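Local atomic coordinates of tartronate semialdehyde reductase (Salmonella typhimurium, PDB entry 1VPD), a protein that probably reduces tartronate semialdehyde to D-glycerate with NADH or NADPH, the last step from galactarate to D-glycerate. Residues 15-23 / 128-137; 231-242 / 273-284. One frame throughout, in Å; residues are numbered along the deposited sequence. Where two conformers were deposited one is given.

Contact 1: residues 15-23 / 128-137; sequences IMGKPMSKN and GEPKAIDGTL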
loop_
_atom_site.group_PDB
_atom_site.type_symbol
_atom_site.label_atom_id
_atom_site.label_comp_id
_atom_site.label_asym_id
_atom_site.label_seq_id
_atom_site.Cartn_x
_atom_site.Cartn_y
_atom_site.Cartn_z
ATOM N N ILE A 15 -4.557 6.121 5.716
ATOM C CA ILE A 15 -4.478 6.976 4.530
ATOM C C ILE A 15 -5.050 6.302 3.294
ATOM O O ILE A 15 -5.724 6.945 2.493
ATOM C CB ILE A 15 -2.993 7.439 4.313
ATOM C CG1 ILE A 15 -2.624 8.476 5.394
ATOM C CG2 ILE A 15 -2.830 8.050 2.930
ATOM C CD1 ILE A 15 -1.170 8.933 5.432
HETATM N N MSE A 16 -4.769 5.004 3.130
HETATM C CA MSE A 16 -5.329 4.240 2.027
HETATM C C MSE A 16 -6.701 3.650 2.401
HETATM O O MSE A 16 -7.661 3.746 1.635
HETATM C CB MSE A 16 -4.346 3.129 1.630
HETATM C CG MSE A 16 -2.918 3.646 1.324
HETATM SE SE MSE A 16 -2.862 4.786 -0.272
HETATM C CE MSE A 16 -3.449 3.393 -1.516
ATOM N N GLY A 17 -6.783 3.035 3.577
ATOM C CA GLY A 17 -7.978 2.296 3.975
ATOM C C GLY A 17 -9.242 3.144 4.061
ATOM O O GLY A 17 -10.319 2.719 3.652
ATOM N N LYS A 18 -9.113 4.327 4.627
ATOM C CA LYS A 18 -10.292 5.187 4.797
ATOM C C LYS A 18 -10.984 5.507 3.466
ATOM O O LYS A 18 -12.170 5.204 3.311
ATOM C CB LYS A 18 -9.956 6.445 5.589
ATOM C CG LYS A 18 -11.180 7.313 5.869
ATOM C CD LYS A 18 -10.908 8.267 6.994
ATOM C CE LYS A 18 -10.298 9.525 6.510
ATOM N NZ LYS A 18 -10.359 10.558 7.594
ATOM N N PRO A 19 -10.288 6.097 2.482
ATOM C CA PRO A 19 -10.943 6.352 1.190
ATOM C C PRO A 19 -11.421 5.107 0.457
ATOM O O PRO A 19 -12.436 5.176 -0.254
ATOM C CB PRO A 19 -9.888 7.125 0.384
ATOM C CG PRO A 19 -8.591 6.844 1.079
ATOM C CD PRO A 19 -8.922 6.656 2.532
HETATM N N MSE A 20 -10.717 3.986 0.611
HETATM C CA MSE A 20 -11.136 2.743 0.018
HETATM C C MSE A 20 -12.500 2.301 0.588
HETATM O O MSE A 20 -13.404 1.945 -0.163
HETATM C CB MSE A 20 -10.073 1.682 0.259
HETATM C CG MSE A 20 -8.822 1.932 -0.617
HETATM SE SE MSE A 20 -7.285 0.884 0.014
HETATM C CE MSE A 20 -7.752 -0.828 -0.745
ATOM N N SER A 21 -12.620 2.345 1.907
ATOM C CA SER A 21 -13.873 1.979 2.573
ATOM C C SER A 21 -15.014 2.888 2.111
ATOM O O SER A 21 -16.140 2.409 1.903
ATOM C CB SER A 21 -13.724 1.997 4.101
ATOM O OG SER A 21 -13.631 3.298 4.643
ATOM N N LYS A 22 -14.727 4.178 1.927
ATOM C CA LYS A 22 -15.746 5.123 1.474
ATOM C C LYS A 22 -16.192 4.824 0.043
ATOM O O LYS A 22 -17.373 4.943 -0.279
ATOM C CB LYS A 22 -15.272 6.566 1.637
ATOM C CG LYS A 22 -15.190 6.987 3.078
ATOM C CD LYS A 22 -14.862 8.446 3.170
ATOM C CE LYS A 22 -14.716 8.880 4.589
ATOM N NZ LYS A 22 -14.107 10.228 4.670
ATOM N N ASN A 23 -15.281 4.357 -0.814
ATOM C CA ASN A 23 -15.685 3.921 -2.132
ATOM C C ASN A 23 -16.590 2.692 -2.121
ATOM O O ASN A 23 -17.478 2.575 -2.973
ATOM C CB ASN A 23 -14.467 3.725 -3.054
ATOM C CG ASN A 23 -13.908 5.049 -3.526
ATOM O OD1 ASN A 23 -14.674 6.016 -3.694
ATOM N ND2 ASN A 23 -12.573 5.123 -3.734
ATOM N N GLY A 128 -1.267 5.143 -4.768
ATOM C CA GLY A 128 -1.067 6.271 -3.888
ATOM C C GLY A 128 -2.380 6.801 -3.358
ATOM O O GLY A 128 -3.442 6.435 -3.828
ATOM N N GLU A 129 -2.283 7.701 -2.396
ATOM C CA GLU A 129 -3.470 8.274 -1.778
ATOM C C GLU A 129 -4.436 8.875 -2.810
ATOM O O GLU A 129 -5.644 8.681 -2.686
ATOM C CB GLU A 129 -3.044 9.295 -0.730
ATOM C CG GLU A 129 -4.198 9.900 0.051
ATOM C CD GLU A 129 -3.763 10.918 1.086
ATOM O OE1 GLU A 129 -2.600 11.418 1.054
ATOM O OE2 GLU A 129 -4.592 11.210 1.965
ATOM N N PRO A 130 -3.958 9.598 -3.829
ATOM C CA PRO A 130 -4.891 10.126 -4.840
ATOM C C PRO A 130 -5.751 9.074 -5.517
ATOM O O PRO A 130 -6.943 9.318 -5.767
ATOM C CB PRO A 130 -3.969 10.829 -5.841
ATOM C CG PRO A 130 -2.763 11.195 -5.023
ATOM C CD PRO A 130 -2.573 10.035 -4.091
ATOM N N LYS A 131 -5.179 7.913 -5.807
ATOM C CA LYS A 131 -5.938 6.879 -6.495
ATOM C C LYS A 131 -6.764 6.000 -5.545
ATOM O O LYS A 131 -7.728 5.355 -5.973
ATOM C CB LYS A 131 -5.020 6.020 -7.364
ATOM C CG LYS A 131 -4.390 6.795 -8.529
ATOM C CD LYS A 131 -3.679 5.859 -9.501
ATOM C CE LYS A 131 -3.232 6.587 -10.753
ATOM N NZ LYS A 131 -4.370 6.778 -11.707
ATOM N N ALA A 132 -6.385 5.962 -4.272
ATOM C CA ALA A 132 -7.233 5.362 -3.239
ATOM C C ALA A 132 -8.514 6.190 -3.142
ATOM O O ALA A 132 -9.615 5.643 -3.094
ATOM C CB ALA A 132 -6.517 5.333 -1.907
ATOM N N ILE A 133 -8.353 7.506 -3.164
ATOM C CA ILE A 133 -9.493 8.433 -3.078
ATOM C C ILE A 133 -10.411 8.301 -4.288
ATOM O O ILE A 133 -11.620 8.108 -4.127
ATOM C CB ILE A 133 -9.012 9.893 -2.868
ATOM C CG1 ILE A 133 -8.411 10.061 -1.472
ATOM C CG2 ILE A 133 -10.168 10.909 -3.102
ATOM C CD1 ILE A 133 -7.572 11.290 -1.291
ATOM N N ASP A 134 -9.859 8.337 -5.502
ATOM C CA ASP A 134 -10.698 8.351 -6.699
ATOM C C ASP A 134 -11.075 6.962 -7.233
ATOM O O ASP A 134 -11.815 6.842 -8.207
ATOM C CB ASP A 134 -10.116 9.285 -7.772
ATOM C CG ASP A 134 -8.968 8.687 -8.548
ATOM O OD1 ASP A 134 -8.598 7.516 -8.317
ATOM O OD2 ASP A 134 -8.388 9.341 -9.456
ATOM N N GLY A 135 -10.616 5.918 -6.550
ATOM C CA GLY A 135 -10.996 4.566 -6.865
ATOM C C GLY A 135 -10.384 3.954 -8.110
ATOM O O GLY A 135 -10.999 3.082 -8.715
ATOM N N THR A 136 -9.173 4.384 -8.480
ATOM C CA THR A 136 -8.501 3.892 -9.674
ATOM C C THR A 136 -7.229 3.101 -9.347
ATOM O O THR A 136 -6.387 2.890 -10.230
ATOM C CB THR A 136 -8.136 5.052 -10.620
ATOM O OG1 THR A 136 -7.278 5.990 -9.966
ATOM C CG2 THR A 136 -9.387 5.861 -11.014
ATOM N N LEU A 137 -7.112 2.645 -8.098
ATOM C CA LEU A 137 -6.030 1.738 -7.685
ATOM C C LEU A 137 -5.917 0.514 -8.575
ATOM O O LEU A 137 -6.924 0.008 -9.063
ATOM C CB LEU A 137 -6.285 1.218 -6.268
ATOM C CG LEU A 137 -6.286 2.221 -5.135
ATOM C CD1 LEU A 137 -6.799 1.572 -3.853
ATOM C CD2 LEU A 137 -4.901 2.776 -4.916
HETATM O O HOH W 1 -6.520 9.525 2.869
HETATM O O HOH W 2 -12.782 7.690 -1.543
HETATM O O HOH W 3 -10.584 3.058 -3.523
HETATM O O HOH W 4 -14.409 8.218 -5.159
#

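Contact 2: residues 231-242 / 273-284; sequences NFKPGFRIDLHI and RADGHGNDDHSA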
loop_
_atom_site.group_PDB
_atom_site.type_symbol
_atom_site.label_atom_id
_atom_site.label_comp_id
_atom_site.label_asym_id
_atom_site.label_seq_id
_atom_site.Cartn_x
_atom_site.Cartn_y
_atom_site.Cartn_z
ATOM N N ASN A 231 5.910 20.008 -0.564
ATOM C CA ASN A 231 4.859 19.262 0.113
ATOM C C ASN A 231 5.284 17.807 0.272
ATOM O O ASN A 231 5.192 17.038 -0.677
ATOM C CB ASN A 231 3.578 19.326 -0.690
ATOM C CG ASN A 231 2.488 18.426 -0.133
ATOM O OD1 ASN A 231 2.541 17.981 1.030
ATOM N ND2 ASN A 231 1.511 18.116 -0.971
ATOM N N PHE A 232 5.746 17.451 1.470
ATOM C CA PHE A 232 6.187 16.075 1.754
ATOM C C PHE A 232 5.266 15.375 2.748
ATOM O O PHE A 232 5.679 14.462 3.475
ATOM C CB PHE A 232 7.634 16.083 2.239
ATOM C CG PHE A 232 8.588 16.736 1.266
ATOM C CD1 PHE A 232 8.974 16.076 0.121
ATOM C CD2 PHE A 232 9.104 18.012 1.505
ATOM C CE1 PHE A 232 9.865 16.674 -0.774
ATOM C CE2 PHE A 232 9.967 18.609 0.615
ATOM C CZ PHE A 232 10.353 17.949 -0.519
ATOM N N LYS A 233 4.009 15.792 2.779
ATOM C CA LYS A 233 3.015 15.174 3.647
ATOM C C LYS A 233 2.546 13.822 3.101
ATOM O O LYS A 233 2.146 13.723 1.950
ATOM C CB LYS A 233 1.796 16.094 3.770
ATOM C CG LYS A 233 0.743 15.596 4.748
ATOM C CD LYS A 233 -0.541 16.437 4.710
ATOM C CE LYS A 233 -1.543 15.921 5.747
ATOM N NZ LYS A 233 -2.778 16.745 5.746
ATOM N N PRO A 234 2.572 12.774 3.913
ATOM C CA PRO A 234 2.045 11.483 3.441
ATOM C C PRO A 234 0.546 11.563 3.145
ATOM O O PRO A 234 -0.177 12.262 3.857
ATOM C CB PRO A 234 2.301 10.521 4.601
ATOM C CG PRO A 234 3.121 11.222 5.557
ATOM C CD PRO A 234 3.113 12.695 5.269
ATOM N N GLY A 235 0.073 10.887 2.113
ATOM C CA GLY A 235 0.898 10.133 1.179
ATOM C C GLY A 235 1.367 8.814 1.776
ATOM O O GLY A 235 0.683 8.207 2.614
ATOM N N PHE A 236 2.561 8.398 1.385
ATOM C CA PHE A 236 3.142 7.117 1.791
ATOM C C PHE A 236 4.473 7.348 2.495
ATOM O O PHE A 236 5.453 7.758 1.876
ATOM C CB PHE A 236 3.340 6.225 0.570
ATOM C CG PHE A 236 3.739 4.802 0.915
ATOM C CD1 PHE A 236 2.875 3.975 1.620
ATOM C CD2 PHE A 236 4.965 4.277 0.506
ATOM C CE1 PHE A 236 3.206 2.670 1.916
ATOM C CE2 PHE A 236 5.307 2.950 0.802
ATOM C CZ PHE A 236 4.448 2.154 1.515
ATOM N N ARG A 237 4.518 7.076 3.790
ATOM C CA ARG A 237 5.702 7.368 4.603
ATOM C C ARG A 237 6.927 6.580 4.157
ATOM O O ARG A 237 6.845 5.380 3.855
ATOM C CB ARG A 237 5.464 7.017 6.071
ATOM C CG ARG A 237 4.402 7.864 6.760
ATOM C CD ARG A 237 4.315 7.563 8.228
ATOM N NE ARG A 237 3.507 6.382 8.511
ATOM C CZ ARG A 237 3.953 5.249 9.058
ATOM N NH1 ARG A 237 5.229 5.078 9.388
ATOM N NH2 ARG A 237 3.092 4.275 9.271
ATOM N N ILE A 238 8.071 7.254 4.171
ATOM C CA ILE A 238 9.363 6.603 3.945
ATOM C C ILE A 238 9.537 5.347 4.827
ATOM O O ILE A 238 10.002 4.314 4.337
ATOM C CB ILE A 238 10.524 7.604 4.194
ATOM C CG1 ILE A 238 10.648 8.613 3.044
ATOM C CG2 ILE A 238 11.842 6.872 4.443
ATOM C CD1 ILE A 238 11.345 8.057 1.797
ATOM N N ASP A 239 9.111 5.400 6.091
ATOM C CA ASP A 239 9.257 4.250 6.965
ATOM C C ASP A 239 8.527 2.998 6.459
ATOM O O ASP A 239 9.023 1.878 6.655
ATOM C CB ASP A 239 8.875 4.574 8.418
ATOM C CG ASP A 239 9.943 5.352 9.145
ATOM O OD1 ASP A 239 11.135 5.331 8.727
ATOM O OD2 ASP A 239 9.673 6.030 10.163
ATOM N N LEU A 240 7.361 3.184 5.843
ATOM C CA LEU A 240 6.641 2.077 5.221
ATOM C C LEU A 240 7.333 1.570 3.955
ATOM O O LEU A 240 7.391 0.366 3.730
ATOM C CB LEU A 240 5.190 2.443 4.918
ATOM C CG LEU A 240 4.352 2.707 6.165
ATOM C CD1 LEU A 240 2.985 3.252 5.734
ATOM C CD2 LEU A 240 4.204 1.449 6.992
ATOM N N HIS A 241 7.889 2.475 3.155
ATOM C CA HIS A 241 8.594 2.051 1.959
ATOM C C HIS A 241 9.870 1.288 2.331
ATOM O O HIS A 241 10.215 0.331 1.643
ATOM C CB HIS A 241 8.869 3.208 0.989
ATOM C CG HIS A 241 8.823 2.784 -0.446
ATOM N ND1 HIS A 241 8.420 3.625 -1.459
ATOM C CD2 HIS A 241 9.139 1.602 -1.038
ATOM C CE1 HIS A 241 8.478 2.975 -2.615
ATOM N NE2 HIS A 241 8.917 1.747 -2.388
ATOM N N ILE A 242 10.518 1.659 3.437
ATOM C CA ILE A 242 11.656 0.912 3.957
ATOM C C ILE A 242 11.266 -0.541 4.236
ATOM O O ILE A 242 11.988 -1.465 3.865
ATOM C CB ILE A 242 12.258 1.587 5.234
ATOM C CG1 ILE A 242 13.049 2.837 4.828
ATOM C CG2 ILE A 242 13.147 0.606 5.995
ATOM C CD1 ILE A 242 13.496 3.739 5.980
ATOM N N ARG A 273 15.738 8.353 7.051
ATOM C CA ARG A 273 15.182 8.022 8.372
ATOM C C ARG A 273 16.056 8.591 9.497
ATOM O O ARG A 273 15.547 9.206 10.454
ATOM C CB ARG A 273 15.075 6.503 8.533
ATOM C CG ARG A 273 14.773 6.035 9.975
ATOM C CD ARG A 273 14.719 4.523 10.117
ATOM N NE ARG A 273 13.471 4.013 9.592
ATOM C CZ ARG A 273 13.188 2.725 9.444
ATOM N NH1 ARG A 273 14.074 1.807 9.775
ATOM N NH2 ARG A 273 12.005 2.361 8.951
ATOM N N ALA A 274 17.366 8.429 9.354
ATOM C CA ALA A 274 18.314 8.924 10.355
ATOM C C ALA A 274 18.296 10.455 10.449
ATOM O O ALA A 274 18.635 10.999 11.499
ATOM C CB ALA A 274 19.685 8.427 10.064
ATOM N N ASP A 275 17.909 11.128 9.367
ATOM C CA ASP A 275 17.848 12.588 9.305
ATOM C C ASP A 275 16.428 13.132 9.489
ATOM O O ASP A 275 16.137 14.267 9.114
ATOM C CB ASP A 275 18.454 13.052 7.989
ATOM C CG ASP A 275 18.873 14.517 7.994
ATOM O OD1 ASP A 275 19.194 15.077 9.056
ATOM O OD2 ASP A 275 18.886 15.163 6.936
ATOM N N GLY A 276 15.552 12.327 10.072
ATOM C CA GLY A 276 14.221 12.773 10.467
ATOM C C GLY A 276 13.114 12.771 9.435
ATOM O O GLY A 276 12.058 13.384 9.692
ATOM N N HIS A 277 13.302 12.061 8.315
ATOM C CA HIS A 277 12.349 12.044 7.205
ATOM C C HIS A 277 11.460 10.783 7.131
ATOM O O HIS A 277 10.702 10.620 6.175
ATOM C CB HIS A 277 13.059 12.182 5.855
ATOM C CG HIS A 277 13.646 13.528 5.586
ATOM N ND1 HIS A 277 12.902 14.575 5.077
ATOM C CD2 HIS A 277 14.917 13.985 5.700
ATOM C CE1 HIS A 277 13.694 15.622 4.901
ATOM N NE2 HIS A 277 14.920 15.291 5.270
ATOM N N GLY A 278 11.529 9.913 8.129
ATOM C CA GLY A 278 10.787 8.660 8.114
ATOM C C GLY A 278 9.285 8.807 8.013
ATOM O O GLY A 278 8.596 7.952 7.451
ATOM N N ASN A 279 8.756 9.905 8.549
ATOM C CA ASN A 279 7.325 10.163 8.492
ATOM C C ASN A 279 6.911 11.081 7.351
ATOM O O ASN A 279 5.732 11.471 7.256
ATOM C CB ASN A 279 6.832 10.713 9.836
ATOM C CG ASN A 279 6.832 9.650 10.908
ATOM O OD1 ASN A 279 6.224 8.591 10.734
ATOM N ND2 ASN A 279 7.557 9.888 11.986
ATOM N N ASP A 280 7.861 11.424 6.478
ATOM C CA ASP A 280 7.557 12.176 5.268
ATOM C C ASP A 280 7.107 11.252 4.145
ATOM O O ASP A 280 7.479 10.081 4.117
ATOM C CB ASP A 280 8.774 12.948 4.777
ATOM C CG ASP A 280 9.091 14.169 5.605
ATOM O OD1 ASP A 280 8.232 14.637 6.396
ATOM O OD2 ASP A 280 10.181 14.744 5.471
ATOM N N ASP A 281 6.307 11.779 3.223
ATOM C CA ASP A 281 5.984 11.090 1.979
ATOM C C ASP A 281 7.258 10.662 1.275
ATOM O O ASP A 281 8.276 11.324 1.385
ATOM C CB ASP A 281 5.201 12.003 1.049
ATOM C CG ASP A 281 4.760 11.302 -0.223
ATOM O OD1 ASP A 281 3.879 10.419 -0.148
ATOM O OD2 ASP A 281 5.255 11.583 -1.339
ATOM N N HIS A 282 7.192 9.564 0.528
ATOM C CA HIS A 282 8.387 9.079 -0.160
ATOM C C HIS A 282 8.957 9.967 -1.282
ATOM O O HIS A 282 10.099 9.756 -1.692
ATOM C CB HIS A 282 8.294 7.606 -0.595
ATOM C CG HIS A 282 7.109 7.212 -1.429
ATOM N ND1 HIS A 282 6.031 8.015 -1.751
ATOM C CD2 HIS A 282 6.847 6.004 -1.980
ATOM C CE1 HIS A 282 5.168 7.318 -2.482
ATOM N NE2 HIS A 282 5.649 6.099 -2.641
ATOM N N SER A 283 8.217 10.997 -1.678
ATOM C CA SER A 283 8.762 12.094 -2.484
ATOM C C SER A 283 9.969 12.746 -1.794
ATOM O O SER A 283 10.804 13.360 -2.460
ATOM C CB SER A 283 7.674 13.136 -2.808
ATOM O OG SER A 283 7.076 13.653 -1.625
ATOM N N ALA A 284 10.083 12.601 -0.471
ATOM C CA ALA A 284 11.234 13.121 0.275
ATOM C C ALA A 284 12.557 12.419 -0.066
ATOM O O ALA A 284 13.625 12.846 0.358
ATOM C CB ALA A 284 10.974 13.093 1.778
HETATM O O HOH W 5 5.561 15.635 6.553
HETATM O O HOH W 6 7.037 6.320 10.833
#

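Contact 1: residues 15-23 / 128-137
Pro-19 sets CB and CG of its ring against helix 128-134. Its CG meets Ala-132 CB at 3.9 Å, and its CB lies against Ile-133 CA and CG1. Met-16, a selenomethionine, reaches the same alanine from another direction. In the conformer given, bends at chi2 and chi3 (-66° and -63°) carry SE onto the peptide between Gly-128 and Glu-129. Its methyl CE sits 3.7 Å from both Ala-132 CB and Leu-137 CD2. Leu-137 turns its other branch, CD1, onto Met-20 CG at 3.8 Å, the two chains crossing at about a right angle. Helix 17-26 follows strand 7-11 and a glycine-rich turn, consistent with the dinucleotide-binding start of a Rossmann fold. Helix 128-134 packs beside it; the axes of 17-23 and 128-134 come within 7.9 Å, at 18°. Toward the C-terminal ends of the two segments Asn-23 ND2 donates to Ile-133 O at 3.2 Å. The acceptor lies in the amide plane, but the donor stands above the carbonyl plane. Water 4 links Asn-23 OD1 to the same carbonyl. At the N-terminal ends the extended Glu-129 crosses Ile-15, and Ile-15 CG2 touches Glu-129 CD at 3.5 Å. Water 1 joins Glu-129 OE2 to Ile-15 O, while OE1 probably has Gly-235 as its partner.

Contact 2: residues 231-242 / 273-284
Arg-273 holds Asp-239 side-on. NE and NH2 both donate to OD1, at 2.8 and 3.1 Å, from one face of the carboxylate. Ile-242 CD1 lies over a face of the guanidinium. The Phe-236 edge meets the His-282 ring face, with centroids 5.2 Å apart and planes at 64°. The Phe-236 CB also sits over that face. Phe-232 brings the edge of its ring to Ser-283 OG and packs on Ala-284 CB.

Behind these groups lies a set of backbone bonds. Arg-237 and Asp-281 form a single beta bridge. Asp-281 N donates to Phe-232 O at 2.8 Å, Ile-238 N to Asp-280 O and Asp-239 N to Gly-278 O. They tie a loop and the start of helix 238-255 to the loop after helix 260-274, in the helical C-terminal domain of this 3-hydroxyisobutyrate dehydrogenase-related family. The two carboxylate oxygens of Asp-281 have different partners. With CG anti to the backbone N (chi1 -176°), OD1 takes Phe-236 N at 2.9 Å through its anti lone pair. OD2 accepts from Ser-283 N, an Asx turn, and from Ser-283 OG. Lys-223 of helix 218-228 adds a salt bridge to OD2.

Further out, helix 170-198 packs on Phe-236, His-241 and His-282, and helix 285-293 touches Phe-232 and His-277.

In the fold
Contact 1 belongs to the nucleotide-binding domain and contact 2 to the helical domain that follows it in the chain. Their centres are about 19 Å apart, yet they touch. Glu-129 OE1 lies 2.9 Å from Gly-235 N, a probable hydrogen bond, and Ile-15 CD1 packs 3.4 Å from Gly-235 O. A bound L(+)-tartaric acid, probably from the crystallisation liquor, lies about 4 Å from Gly-128 and about 3 Å from the Phe-236 side chain, nearest atoms in each case, so both contacts border it. The predicted active-site Lys-175 is about 7 Å from Met-16, between side chains. This is consistent with a substrate pocket in the cleft between the domains.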